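2S Albumin protein (Dolichos, PDB 6IX1) is a seed albumin that folds as a four-bladed, hemopexin-type beta-propeller and whose precise role in the seed is not settled. Local coordinates at residues Tyr24-Tyr29 against Ile38-Arg43; Arg9-Tyr14 against Ile84-Gly89. All blocks are in the same frame, centred on the assembly; numbering follows the deposited sequence.

Contact 1: Tyr24-Tyr29 against Ile38-Arg43; sequences YVRVYY and ILTNLR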
ATOM      1  N   TYR A  24      -1.282  13.423   2.527  1.00  7.63           N
ATOM      2  CA  TYR A  24      -1.288  12.552   1.333  1.00  8.03           C
ATOM      3  C   TYR A  24      -1.279  13.392   0.063  1.00  7.49           C
ATOM      4  O   TYR A  24      -1.521  14.621   0.116  1.00  8.11           O
ATOM      5  CB  TYR A  24      -2.521  11.638   1.346  1.00  7.79           C
ATOM      6  CG  TYR A  24      -3.802  12.301   0.932  1.00  7.14           C
ATOM      7  CD1 TYR A  24      -4.471  13.156   1.738  1.00  7.68           C
ATOM      8  CD2 TYR A  24      -4.310  12.097  -0.348  1.00  7.07           C
ATOM      9  CE1 TYR A  24      -5.578  13.874   1.270  1.00  9.43           C
ATOM     10  CE2 TYR A  24      -5.450  12.746  -0.795  1.00  9.64           C
ATOM     11  CZ  TYR A  24      -6.121  13.607   0.049  1.00  9.32           C
ATOM     12  OH  TYR A  24      -7.216  14.279  -0.380  1.00 10.55           O
ATOM     13  N   VAL A  25      -0.988  12.748  -1.060  1.00  6.84           N
ATOM     14  CA  VAL A  25      -1.168  13.250  -2.432  1.00  8.33           C
ATOM     15  C   VAL A  25      -1.904  12.209  -3.220  1.00  7.98           C
ATOM     16  O   VAL A  25      -1.908  10.999  -2.893  1.00  8.39           O
ATOM     17  CB  VAL A  25       0.113  13.676  -3.152  1.00  9.37           C
ATOM     18  CG1 VAL A  25       0.697  14.932  -2.523  1.00 10.62           C
ATOM     19  CG2 VAL A  25       1.073  12.554  -3.273  1.00  9.14           C
ATOM     20  N   ARG A  26      -2.563  12.634  -4.269  1.00  7.47           N
ATOM     21  CA  ARG A  26      -3.133  11.769  -5.290  1.00  6.71           C
ATOM     22  C   ARG A  26      -2.369  12.098  -6.572  1.00  6.78           C
ATOM     23  O   ARG A  26      -2.251  13.292  -6.927  1.00  7.83           O
ATOM     24  CB  ARG A  26      -4.625  12.012  -5.459  1.00  7.89           C
ATOM     25  CG  ARG A  26      -5.217  11.141  -6.535  1.00  8.11           C
ATOM     26  CD  ARG A  26      -6.738  11.220  -6.439  1.00  8.07           C
ATOM     27  NE  ARG A  26      -7.205  12.601  -6.452  1.00  9.23           N
ATOM     28  CZ  ARG A  26      -7.613  13.334  -7.449  1.00  8.43           C
ATOM     29  NH1 ARG A  26      -7.929  12.818  -8.565  1.00  7.12           N
ATOM     30  NH2 ARG A  26      -7.819  14.584  -7.159  1.00  7.03           N
ATOM     31  N   VAL A  27      -1.815  11.119  -7.260  1.00  7.19           N
ATOM     32  CA  VAL A  27      -0.959  11.283  -8.431  1.00  6.75           C
ATOM     33  C   VAL A  27      -1.538  10.532  -9.626  1.00  6.37           C
ATOM     34  O   VAL A  27      -2.031   9.372  -9.428  1.00  7.50           O
ATOM     35  CB  VAL A  27       0.468  10.769  -8.049  1.00  6.79           C
ATOM     36  CG1 VAL A  27       1.379  10.726  -9.278  1.00  8.05           C
ATOM     37  CG2 VAL A  27       1.127  11.611  -6.959  1.00  8.64           C
ATOM     38  N   TYR A  28      -1.435  11.144 -10.791  1.00  7.75           N
ATOM     39  CA  TYR A  28      -1.764  10.541 -12.084  1.00  6.16           C
ATOM     40  C   TYR A  28      -0.442  10.032 -12.622  1.00  7.45           C
ATOM     41  O   TYR A  28       0.431  10.837 -13.010  1.00  8.98           O
ATOM     42  CB  TYR A  28      -2.374  11.641 -12.964  1.00  6.42           C
ATOM     43  CG  TYR A  28      -3.093  11.191 -14.209  1.00  9.96           C
ATOM     44  CD1 TYR A  28      -3.924  10.103 -14.195  1.00  8.10           C
ATOM     45  CD2 TYR A  28      -3.157  12.051 -15.315  1.00 11.65           C
ATOM     46  CE1 TYR A  28      -4.759   9.822 -15.251  1.00 10.42           C
ATOM     47  CE2 TYR A  28      -3.926  11.717 -16.402  1.00 12.72           C
ATOM     48  CZ  TYR A  28      -4.800  10.664 -16.345  1.00 10.84           C
ATOM     49  OH  TYR A  28      -5.583  10.376 -17.466  1.00 14.28           O
ATOM     50  N   TYR A  29      -0.249   8.724 -12.626  1.00  7.20           N
ATOM     51  CA  TYR A  29       1.116   8.136 -12.814  1.00  7.73           C
ATOM     52  C   TYR A  29       1.232   7.526 -14.201  1.00  7.40           C
ATOM     53  O   TYR A  29       0.260   7.156 -14.841  1.00  7.58           O
ATOM     54  CB  TYR A  29       1.512   7.172 -11.686  1.00  8.95           C
ATOM     55  CG  TYR A  29       0.709   5.941 -11.595  1.00  7.69           C
ATOM     56  CD1 TYR A  29      -0.508   5.912 -10.955  1.00  8.51           C
ATOM     57  CD2 TYR A  29       1.260   4.764 -12.092  1.00  8.28           C
ATOM     58  CE1 TYR A  29      -1.213   4.737 -10.852  1.00  7.67           C
ATOM     59  CE2 TYR A  29       0.515   3.612 -12.056  1.00  8.26           C
ATOM     60  CZ  TYR A  29      -0.726   3.586 -11.438  1.00  8.06           C
ATOM     61  OH  TYR A  29      -1.362   2.372 -11.418  1.00  7.83           O
ATOM     62  N   ILE A  38       0.790  15.491 -10.107  1.00  6.29           N
ATOM     63  CA  ILE A  38      -0.087  15.586  -8.937  1.00  6.78           C
ATOM     64  C   ILE A  38      -1.486  16.040  -9.399  1.00  6.64           C
ATOM     65  O   ILE A  38      -1.644  16.946 -10.237  1.00  7.73           O
ATOM     66  CB  ILE A  38       0.542  16.587  -7.941  1.00  7.20           C
ATOM     67  CG1 ILE A  38       1.866  16.053  -7.400  1.00  8.76           C
ATOM     68  CG2 ILE A  38      -0.471  16.904  -6.857  1.00  7.93           C
ATOM     69  CD1 ILE A  38       2.548  16.946  -6.442  1.00 10.97           C
ATOM     70  N   LEU A  39      -2.489  15.416  -8.797  1.00  6.19           N
ATOM     71  CA  LEU A  39      -3.899  15.761  -8.909  1.00  6.54           C
ATOM     72  C   LEU A  39      -4.424  16.386  -7.622  1.00  6.10           C
ATOM     73  O   LEU A  39      -5.287  17.250  -7.675  1.00  7.62           O
ATOM     74  CB  LEU A  39      -4.778  14.575  -9.301  1.00  7.07           C
ATOM     75  CG  LEU A  39      -4.438  13.917 -10.618  1.00  7.45           C
ATOM     76  CD1 LEU A  39      -5.254  12.672 -10.809  1.00  8.60           C
ATOM     77  CD2 LEU A  39      -4.726  14.893 -11.739  1.00  8.69           C
ATOM     78  N   THR A  40      -4.012  15.835  -6.479  1.00  7.66           N
ATOM     79  CA  THR A  40      -4.317  16.507  -5.159  1.00  6.71           C
ATOM     80  C   THR A  40      -3.005  16.920  -4.524  1.00  7.63           C
ATOM     81  O   THR A  40      -2.198  16.028  -4.200  1.00  8.35           O
ATOM     82  CB  THR A  40      -5.096  15.597  -4.190  1.00  7.39           C
ATOM     83  OG1 THR A  40      -6.345  15.305  -4.789  1.00  8.38           O
ATOM     84  CG2 THR A  40      -5.357  16.212  -2.837  1.00  7.47           C
ATOM     85  N   ASN A  41      -2.778  18.222  -4.435  1.00  8.12           N
ATOM     86  CA  ASN A  41      -1.615  18.779  -3.752  1.00  7.45           C
ATOM     87  C   ASN A  41      -1.608  18.286  -2.287  1.00  7.31           C
ATOM     88  O   ASN A  41      -2.637  18.063  -1.671  1.00  8.36           O
ATOM     89  CB  ASN A  41      -1.561  20.309  -3.823  1.00  8.30           C
ATOM     90  CG  ASN A  41      -0.944  20.848  -5.091  1.00  8.43           C
ATOM     91  OD1 ASN A  41      -0.020  20.254  -5.654  1.00 12.52           O
ATOM     92  ND2 ASN A  41      -1.425  22.016  -5.500  1.00  9.46           N
ATOM     93  N   LEU A  42      -0.402  18.216  -1.717  1.00  7.23           N
ATOM     94  CA  LEU A  42      -0.178  17.703  -0.370  1.00  8.07           C
ATOM     95  C   LEU A  42      -1.258  18.241   0.564  1.00  7.80           C
ATOM     96  O   LEU A  42      -1.421  19.442   0.690  1.00  9.52           O
ATOM     97  CB  LEU A  42       1.192  18.065   0.140  1.00  8.13           C
ATOM     98  CG  LEU A  42       1.612  17.428   1.457  1.00  8.84           C
ATOM     99  CD1 LEU A  42       1.789  15.937   1.339  1.00 10.07           C
ATOM    100  CD2 LEU A  42       2.901  18.080   1.933  1.00 10.57           C
ATOM    101  N   ARG A  43      -1.977  17.358   1.255  1.00  8.19           N
ATOM    102  CA  ARG A  43      -3.207  17.679   2.012  1.00  9.94           C
ATOM    103  C   ARG A  43      -3.220  16.828   3.238  1.00 10.06           C
ATOM    104  O   ARG A  43      -2.877  15.645   3.151  1.00  9.77           O
ATOM    105  CB  ARG A  43      -4.484  17.469   1.132  1.00 10.08           C
ATOM    106  CG  ARG A  43      -5.823  17.824   1.701  1.00 14.70           C
ATOM    107  CD  ARG A  43      -6.804  17.663   0.540  1.00 14.36           C
ATOM    108  NE  ARG A  43      -8.139  18.136   0.825  1.00 20.21           N
ATOM    109  CZ  ARG A  43      -9.208  17.859   0.096  1.00 22.75           C
ATOM    110  NH1 ARG A  43      -9.124  17.032  -0.940  1.00 22.59           N
ATOM    111  NH2 ARG A  43     -10.377  18.327   0.483  1.00 29.53           N
TER
HETATM  112  O   HOH W   1      -8.267  13.374  -3.289  1.00  7.02           O

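Contact 2: Arg9-Tyr14 against Ile84-Gly89; sequences RSSRAY and IDYAPG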
ATOM      1  N   ARG A   9      -3.954   1.785  -4.937  1.00  6.41           N
ATOM      2  CA  ARG A   9      -4.382   2.004  -6.314  1.00  6.55           C
ATOM      3  C   ARG A   9      -5.843   2.430  -6.342  1.00  6.91           C
ATOM      4  O   ARG A   9      -6.725   1.759  -5.779  1.00  7.15           O
ATOM      5  CB  ARG A   9      -4.206   0.670  -7.079  1.00  8.18           C
ATOM      6  CG  ARG A   9      -4.638   0.749  -8.517  1.00  7.05           C
ATOM      7  CD  ARG A   9      -4.588  -0.534  -9.276  1.00  8.91           C
ATOM      8  NE  ARG A   9      -5.431  -1.552  -8.696  1.00 11.07           N
ATOM      9  CZ  ARG A   9      -5.440  -2.826  -9.135  1.00  9.55           C
ATOM     10  NH1 ARG A   9      -4.598  -3.238 -10.032  1.00 10.18           N
ATOM     11  NH2 ARG A   9      -6.244  -3.696  -8.504  1.00 11.49           N
ATOM     12  N   SER A  10      -6.124   3.566  -6.997  1.00  6.73           N
ATOM     13  CA  SER A  10      -7.494   4.049  -7.079  1.00  6.87           C
ATOM     14  C   SER A  10      -8.274   3.211  -8.096  1.00  7.42           C
ATOM     15  O   SER A  10      -7.750   2.699  -9.070  1.00  8.42           O
ATOM     16  CB  SER A  10      -7.519   5.487  -7.532  1.00  7.74           C
ATOM     17  OG  SER A  10      -8.841   5.930  -7.597  1.00  7.91           O
ATOM     18  N   SER A  11      -9.604   3.203  -7.900  1.00  7.62           N
ATOM     19  CA  SER A  11     -10.534   2.823  -8.982  1.00  7.49           C
ATOM     20  C   SER A  11     -10.424   3.710 -10.241  1.00  7.81           C
ATOM     21  O   SER A  11     -10.705   3.231 -11.325  1.00  9.55           O
ATOM     22  CB  SER A  11     -11.947   2.829  -8.454  1.00  9.62           C
ATOM     23  OG  SER A  11     -12.258   4.155  -8.055  1.00  9.14           O
ATOM     24  N   ARG A  12      -9.904   4.910 -10.090  1.00  7.47           N
ATOM     25  CA  ARG A  12      -9.717   5.809 -11.252  1.00  7.11           C
ATOM     26  C   ARG A  12      -8.466   5.444 -11.980  1.00  6.73           C
ATOM     27  O   ARG A  12      -7.377   5.313 -11.302  1.00  7.88           O
ATOM     28  CB  ARG A  12      -9.684   7.242 -10.735  1.00  7.90           C
ATOM     29  CG  ARG A  12     -11.034   7.727 -10.197  1.00  9.50           C
ATOM     30  CD  ARG A  12     -12.085   7.856 -11.248  1.00 11.96           C
ATOM     31  NE  ARG A  12     -13.356   8.169 -10.783  1.00 11.81           N
ATOM     32  CZ  ARG A  12     -13.857   9.404 -10.671  1.00 12.84           C
ATOM     33  NH1 ARG A  12     -13.075  10.445 -10.850  1.00 12.82           N
ATOM     34  NH2 ARG A  12     -15.124   9.565 -10.347  1.00 12.82           N
ATOM     35  N   ALA A  13      -8.510   5.293 -13.279  1.00  7.97           N
ATOM     36  CA  ALA A  13      -7.387   4.769 -14.043  1.00  9.40           C
ATOM     37  C   ALA A  13      -6.140   5.602 -13.797  1.00  7.80           C
ATOM     38  O   ALA A  13      -6.132   6.837 -13.882  1.00  6.98           O
ATOM     39  CB  ALA A  13      -7.716   4.674 -15.505  1.00 10.80           C
ATOM     40  N   TYR A  14      -5.054   4.902 -13.512  1.00  8.05           N
ATOM     41  CA  TYR A  14      -3.732   5.525 -13.350  1.00  6.65           C
ATOM     42  C   TYR A  14      -3.688   6.624 -12.302  1.00  6.25           C
ATOM     43  O   TYR A  14      -2.832   7.493 -12.373  1.00  6.77           O
ATOM     44  CB  TYR A  14      -3.076   5.903 -14.691  1.00  7.25           C
ATOM     45  CG  TYR A  14      -2.744   4.659 -15.465  1.00  9.04           C
ATOM     46  CD1 TYR A  14      -1.564   3.992 -15.203  1.00  9.58           C
ATOM     47  CD2 TYR A  14      -3.579   4.066 -16.404  1.00 12.61           C
ATOM     48  CE1 TYR A  14      -1.292   2.760 -15.790  1.00 12.01           C
ATOM     49  CE2 TYR A  14      -3.327   2.829 -16.981  1.00 13.44           C
ATOM     50  CZ  TYR A  14      -2.147   2.185 -16.702  1.00 11.47           C
ATOM     51  OH  TYR A  14      -1.812   0.985 -17.288  1.00 14.92           O
ATOM     52  N   ILE A  84     -12.804   1.544   4.292  1.00  9.35           N
ATOM     53  CA  ILE A  84     -13.358   2.848   3.859  1.00  9.10           C
ATOM     54  C   ILE A  84     -13.840   2.683   2.416  1.00  8.90           C
ATOM     55  O   ILE A  84     -13.343   1.907   1.581  1.00  9.58           O
ATOM     56  CB  ILE A  84     -12.352   3.994   4.064  1.00 11.14           C
ATOM     57  CG1 ILE A  84     -11.206   3.957   3.053  1.00  9.67           C
ATOM     58  CG2 ILE A  84     -11.858   3.949   5.465  1.00 10.31           C
ATOM     59  CD1 ILE A  84     -10.320   5.170   3.067  1.00 13.18           C
ATOM     60  N   ASP A  85     -14.754   3.581   2.083  1.00  9.69           N
ATOM     61  CA  ASP A  85     -15.057   3.968   0.673  1.00  9.91           C
ATOM     62  C   ASP A  85     -14.453   5.360   0.460  1.00  9.47           C
ATOM     63  O   ASP A  85     -14.802   6.259   1.212  1.00 10.54           O
ATOM     64  CB  ASP A  85     -16.567   3.901   0.374  1.00 12.19           C
ATOM     65  CG  ASP A  85     -16.850   4.075  -1.124  1.00 12.90           C
ATOM     66  OD1 ASP A  85     -16.303   4.980  -1.730  1.00 12.28           O
ATOM     67  OD2 ASP A  85     -17.490   3.095  -1.714  1.00 17.39           O
ATOM     68  N   TYR A  86     -13.447   5.497  -0.392  1.00  9.12           N
ATOM     69  CA  TYR A  86     -12.740   6.776  -0.621  1.00 10.01           C
ATOM     70  C   TYR A  86     -13.453   7.608  -1.715  1.00 10.17           C
ATOM     71  O   TYR A  86     -12.994   8.756  -1.971  1.00 13.74           O
ATOM     72  CB  TYR A  86     -11.242   6.575  -0.850  1.00  9.68           C
ATOM     73  CG  TYR A  86     -10.913   5.625  -1.957  1.00  9.44           C
ATOM     74  CD1 TYR A  86     -10.769   6.112  -3.244  1.00  8.30           C
ATOM     75  CD2 TYR A  86     -10.718   4.268  -1.745  1.00  8.22           C
ATOM     76  CE1 TYR A  86     -10.515   5.252  -4.292  1.00  7.67           C
ATOM     77  CE2 TYR A  86     -10.478   3.400  -2.780  1.00  8.00           C
ATOM     78  CZ  TYR A  86     -10.372   3.896  -4.051  1.00  7.67           C
ATOM     79  OH  TYR A  86     -10.126   3.072  -5.095  1.00  8.52           O
ATOM     80  N   ALA A  87     -14.506   7.105  -2.363  1.00 11.58           N
ATOM     81  CA  ALA A  87     -15.481   7.936  -3.140  1.00 11.04           C
ATOM     82  C   ALA A  87     -14.820   8.975  -4.026  1.00 10.14           C
ATOM     83  O   ALA A  87     -15.062  10.177  -3.876  1.00 10.94           O
ATOM     84  CB  ALA A  87     -16.541   8.505  -2.184  1.00 13.21           C
ATOM     85  N   PRO A  88     -14.019   8.600  -5.018  1.00 10.15           N
ATOM     86  CA  PRO A  88     -13.313   9.581  -5.828  1.00 13.97           C
ATOM     87  C   PRO A  88     -14.248  10.533  -6.555  1.00 11.98           C
ATOM     88  O   PRO A  88     -15.361  10.170  -6.964  1.00 11.44           O
ATOM     89  CB  PRO A  88     -12.523   8.784  -6.846  1.00 16.15           C
ATOM     90  CG  PRO A  88     -12.625   7.401  -6.431  1.00 15.13           C
ATOM     91  CD  PRO A  88     -13.708   7.274  -5.415  1.00 11.55           C
ATOM     92  N   GLY A  89     -13.826  11.772  -6.564  1.00 12.31           N
ATOM     93  CA  GLY A  89     -14.567  12.819  -7.307  1.00 12.49           C
ATOM     94  C   GLY A  89     -15.718  13.374  -6.498  1.00 13.93           C
ATOM     95  O   GLY A  89     -16.433  14.170  -7.017  1.00 15.85           O
TER

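Contact 1: Tyr24-Tyr29 against Ile38-Arg43
Ile-38 faces Val-27 as an antiparallel, non-hydrogen-bonded pair, their CA atoms 4.4 Å apart. At Leu-39 the chain turns a corner, and the register slips by one in a beta bulge. The carbonyl O of Arg-26 therefore takes two backbone donors on the same face of its plane: N of Leu-39 at 2.8 Å and N of Thr-40 at 3.1 Å. The Leu-39 side chain lies against the Arg-26 guanidinium, CB over one face, while its CD1 packs 3.7 Å from Tyr-28 CB. At the guanidinium's edge, Arg-26 NH2 donates a 2.9 Å hydrogen bond to Thr-40 OG1, which is tilted 16° from the plane; the arginine reaches it through a bend at chi3 (53°). A water bridges Thr-40 OG1 to Tyr-24 OH. After Asn-41 a second bulge brings Leu-42 CA to 3.4 Å from Tyr-24 O in a CA-H...O contact, and Leu-42 CD1 meets Val-25 CG1. Arg-43 closes the run, exchanging two backbone bonds with Tyr-24. Its extended chain runs alongside the tyrosine, the ring and guanidinium planes 27° apart; NH1 reaches Tyr-24 OH only weakly, at 3.4 Å, and NE bonds Ser-47. Arg-26 NH1 makes a salt bridge to Glu-15, so hydroxyl, carboxylate and leucine together probably restrict the guanidinium's rotation, and the carboxylate probably balances its charge beside the edge strand 37-44.

Contact 2: Arg9-Tyr14 against Ile84-Gly89
The ring of Tyr-86 turns its edge to the 9-14 loop: N of Ser-11 lies in the ring plane and donates to the phenol OH at 2.9 Å, with an N-H...O angle of 148°. Ser-10 OG sits at the same rim, 3.8 Å from Tyr-86 CE1, and Ser-10 CA is 3.4 Å from the OH. Rings of Phe-8 and Tyr-17 also meet the buried tyrosine, each inclined to its ring. The second flat group is the Arg-12 guanidinium. One of its faces rests on Pro-88, with CB 4.0 Å above the plane and over the centre. The first torsion of the arginine (chi1 -69°) turns CG toward Pro-88, 3.8 Å from its CB, and a fold at chi2 (-67°) then brings the guanidinium over the proline. Although NH2 comes near the Pro-88 carbonyl O, the angle is too poor for a hydrogen bond, so across this contact the arginine meets the proline by packing alone.

Pro-88 CG fits against the loop as well, 3.6 Å from Ser-11 OG, a hydroxyl that is hydrogen-bonded to Ser-71. The two backbones are each braced from within. Ser-10 OG accepts from N of Arg-12 at 2.9 Å in a nearly straight bond, an ST turn that probably helps present the Ser-11 N-H to the phenol. Asp-85 OD1 accepts from N of Ala-87 in a more bent bond, an Asx turn where strand 80-85 ends and the chain swings out toward Pro-88. Phenol edge, proline and loop thus join two neighbouring sheets: the turn between strands 6-9 and 15-20 of one blade leans on the exit of the third strand of the next. Such blade-to-blade packing belongs to the hemopexin-type beta-propeller.

How the contacts relate
Contact 1 joins the third and fourth strands of the first sheet, whereas contact 2 ties the turn between that sheet's first and second strands to the second sheet; their centres are 12 Å apart. They touch directly where N of Tyr-29 comes within 2.9 Å of Tyr-14 O, probably a hydrogen bond, and Tyr-28 CD1 lies 3.4 Å from the same oxygen. Glu-15, already engaged in contact 1, also touches the side chain of Ser-10 of contact 2. His-178, from the turn between strands 173-176 and 182-187, bonds Tyr-29 OH through ND1 and Ser-10 O through NE2, connecting both contacts to the last sheet of the propeller.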